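Local coordinates for protein hypoxanthine-guanine phosphoribosyltransferase (HGPRT) (Schistosoma mansoni, PDB 5IPF) that probably salvages purine bases by joining hypoxanthine or guanine to the ribose phosphate of phosphoribosyl pyrophosphate, giving nucleotides such as IMP, at residues A[66-71]-A[97-102]. Numbering follows the deposited sequence.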
loop_
_atom_site.group_PDB
_atom_site.type_symbol
_atom_site.label_atom_id
_atom_site.label_comp_id
_atom_site.label_asym_id
_atom_site.label_seq_id
_atom_site.Cartn_x
_atom_site.Cartn_y
_atom_site.Cartn_z
ATOM N N ASP A 66 8.840 2.209 -4.360
ATOM C CA ASP A 66 10.038 2.254 -3.524
ATOM C C ASP A 66 10.982 3.365 -3.961
ATOM O O ASP A 66 11.535 4.087 -3.122
ATOM C CB ASP A 66 10.761 0.906 -3.567
ATOM C CG ASP A 66 10.108 -0.136 -2.683
ATOM O OD1 ASP A 66 9.474 0.247 -1.677
ATOM O OD2 ASP A 66 10.238 -1.338 -2.993
ATOM N N ARG A 67 11.187 3.514 -5.273
ATOM C CA ARG A 67 12.000 4.622 -5.765
ATOM C C ARG A 67 11.360 5.965 -5.435
ATOM O O ARG A 67 12.048 6.913 -5.028
ATOM C CB ARG A 67 12.204 4.487 -7.273
ATOM C CG ARG A 67 12.938 5.656 -7.906
ATOM C CD ARG A 67 14.439 5.506 -7.768
ATOM N NE ARG A 67 15.149 6.685 -8.252
ATOM C CZ ARG A 67 15.877 7.486 -7.483
ATOM N NH1 ARG A 67 16.006 7.231 -6.188
ATOM N NH2 ARG A 67 16.486 8.538 -8.012
ATOM N N LEU A 68 10.036 6.061 -5.594
ATOM C CA LEU A 68 9.350 7.332 -5.404
ATOM C C LEU A 68 9.365 7.798 -3.958
ATOM O O LEU A 68 9.135 8.984 -3.704
ATOM C CB LEU A 68 7.908 7.240 -5.902
ATOM C CG LEU A 68 7.750 7.029 -7.408
ATOM C CD1 LEU A 68 6.335 7.356 -7.848
ATOM C CD2 LEU A 68 8.768 7.850 -8.183
ATOM N N GLU A 69 9.618 6.900 -3.003
ATOM C CA GLU A 69 9.858 7.347 -1.633
ATOM C C GLU A 69 11.076 8.271 -1.573
ATOM O O GLU A 69 10.979 9.442 -1.169
ATOM C CB GLU A 69 10.038 6.134 -0.716
ATOM C CG GLU A 69 9.969 6.444 0.774
ATOM C CD GLU A 69 10.111 5.202 1.641
ATOM O OE1 GLU A 69 9.735 4.103 1.179
ATOM O OE2 GLU A 69 10.604 5.323 2.783
ATOM N N LYS A 70 12.234 7.760 -2.005
ATOM C CA LYS A 70 13.460 8.552 -1.980
ATOM C C LYS A 70 13.342 9.785 -2.868
ATOM O O LYS A 70 13.828 10.867 -2.509
ATOM C CB LYS A 70 14.645 7.693 -2.417
ATOM C CG LYS A 70 15.997 8.287 -2.071
ATOM C CD LYS A 70 16.151 8.423 -0.566
ATOM C CE LYS A 70 17.603 8.606 -0.169
ATOM N NZ LYS A 70 17.778 8.546 1.309
ATOM N N MET A 71 12.703 9.644 -4.033
ATOM C CA MET A 71 12.477 10.809 -4.884
ATOM C C MET A 71 11.679 11.878 -4.147
ATOM O O MET A 71 12.028 13.065 -4.182
ATOM C CB MET A 71 11.763 10.398 -6.170
ATOM C CG MET A 71 12.662 9.748 -7.203
ATOM S SD MET A 71 11.872 9.695 -8.822
ATOM C CE MET A 71 11.558 11.437 -9.096
ATOM N N PHE A 97 0.087 10.199 -15.415
ATOM C CA PHE A 97 -0.940 10.263 -14.382
ATOM C C PHE A 97 -0.594 9.386 -13.182
ATOM O O PHE A 97 -0.565 9.866 -12.044
ATOM C CB PHE A 97 -2.299 9.875 -14.955
ATOM C CG PHE A 97 -3.405 9.929 -13.949
ATOM C CD1 PHE A 97 -3.907 11.147 -13.521
ATOM C CD2 PHE A 97 -3.934 8.766 -13.417
ATOM C CE1 PHE A 97 -4.920 11.205 -12.588
ATOM C CE2 PHE A 97 -4.949 8.817 -12.484
ATOM C CZ PHE A 97 -5.442 10.039 -12.068
ATOM N N LYS A 98 -0.348 8.092 -13.410
ATOM C CA LYS A 98 -0.060 7.191 -12.296
ATOM C C LYS A 98 1.199 7.620 -11.550
ATOM O O LYS A 98 1.239 7.596 -10.312
ATOM C CB LYS A 98 0.075 5.753 -12.799
ATOM C CG LYS A 98 -1.206 5.173 -13.380
ATOM C CD LYS A 98 -1.055 3.689 -13.683
ATOM C CE LYS A 98 -2.348 3.094 -14.222
ATOM N NZ LYS A 98 -2.240 1.621 -14.434
ATOM N N PHE A 99 2.232 8.027 -12.292
ATOM C CA PHE A 99 3.449 8.540 -11.673
ATOM C C PHE A 99 3.157 9.771 -10.821
ATOM O O PHE A 99 3.741 9.944 -9.744
ATOM C CB PHE A 99 4.479 8.848 -12.761
ATOM C CG PHE A 99 5.680 9.601 -12.275
ATOM C CD1 PHE A 99 6.419 9.141 -11.200
ATOM C CD2 PHE A 99 6.089 10.759 -12.917
ATOM C CE1 PHE A 99 7.530 9.835 -10.759
ATOM C CE2 PHE A 99 7.201 11.457 -12.482
ATOM C CZ PHE A 99 7.922 10.994 -11.402
ATOM N N LEU A 100 2.245 10.631 -11.282
ATOM C CA LEU A 100 1.834 11.774 -10.473
ATOM C C LEU A 100 1.109 11.331 -9.209
ATOM O O LEU A 100 1.321 11.904 -8.136
ATOM C CB LEU A 100 0.939 12.708 -11.286
ATOM C CG LEU A 100 0.238 13.769 -10.432
ATOM C CD1 LEU A 100 1.204 14.881 -10.040
ATOM C CD2 LEU A 100 -0.995 14.324 -11.124
ATOM N N ALA A 101 0.243 10.322 -9.314
ATOM C CA ALA A 101 -0.525 9.885 -8.151
ATOM C C ALA A 101 0.389 9.312 -7.076
ATOM O O ALA A 101 0.329 9.720 -5.908
ATOM C CB ALA A 101 -1.580 8.863 -8.575
ATOM N N ASP A 102 1.257 8.370 -7.453
ATOM C CA ASP A 102 2.170 7.793 -6.472
ATOM C C ASP A 102 3.178 8.821 -5.971
ATOM O O ASP A 102 3.549 8.801 -4.787
ATOM C CB ASP A 102 2.883 6.580 -7.070
ATOM C CG ASP A 102 1.924 5.450 -7.406
ATOM O OD1 ASP A 102 0.937 5.266 -6.665
ATOM O OD2 ASP A 102 2.154 4.745 -8.412
#
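With CG of L68 anti to its carbonyl carbon (chi1 -66°) and CG of F99 anti to its backbone N (chi1 170°), the leucine fork and the phenyl ring are brought together between helices 61-81 and 97-112. The CB of L68 is directed toward helix 97-112, whereas F99 leaves its helix to one side and its ring then comes nearer to helix 61-81. The ring is met at its rim rather than on a face: CD2 of L68 lies near the ring plane, 3.5 Å from CE1 of F99. The other leucine methyl, CD1, is shared, 3.6 Å from CB of D102 and 3.8 Å from CD1 of F99. M71, one helical turn after L68, brings its terminal methyl to the same rim, where CE stands 4.3 Å from CZ of F99. The segment axes are 10.9 Å apart at closest approach and inclined at 60°, and the closest pair of CA atoms between the two segments is that of L68 and D102, 7.3 Å apart. Both helices belong to the phosphoribosyltransferase fold, whose core is a parallel sheet; the side chain of F99 also touches V158 of strand 154-159, and M71 touches F203 of strand 203-208, so the apolar contact continues onto that sheet. The side chain of F99 is about 10 Å from the bound IMP. D102 contributes its methylene to the packing while its carboxylate turns to another partner, OD2 being hydrogen-bonded to the hydroxyl of Y216, a residue that also packs against F99. Beyond helix 97-112, the third subunit, another copy of the protein, packs on L100 and A101, which point away from L68.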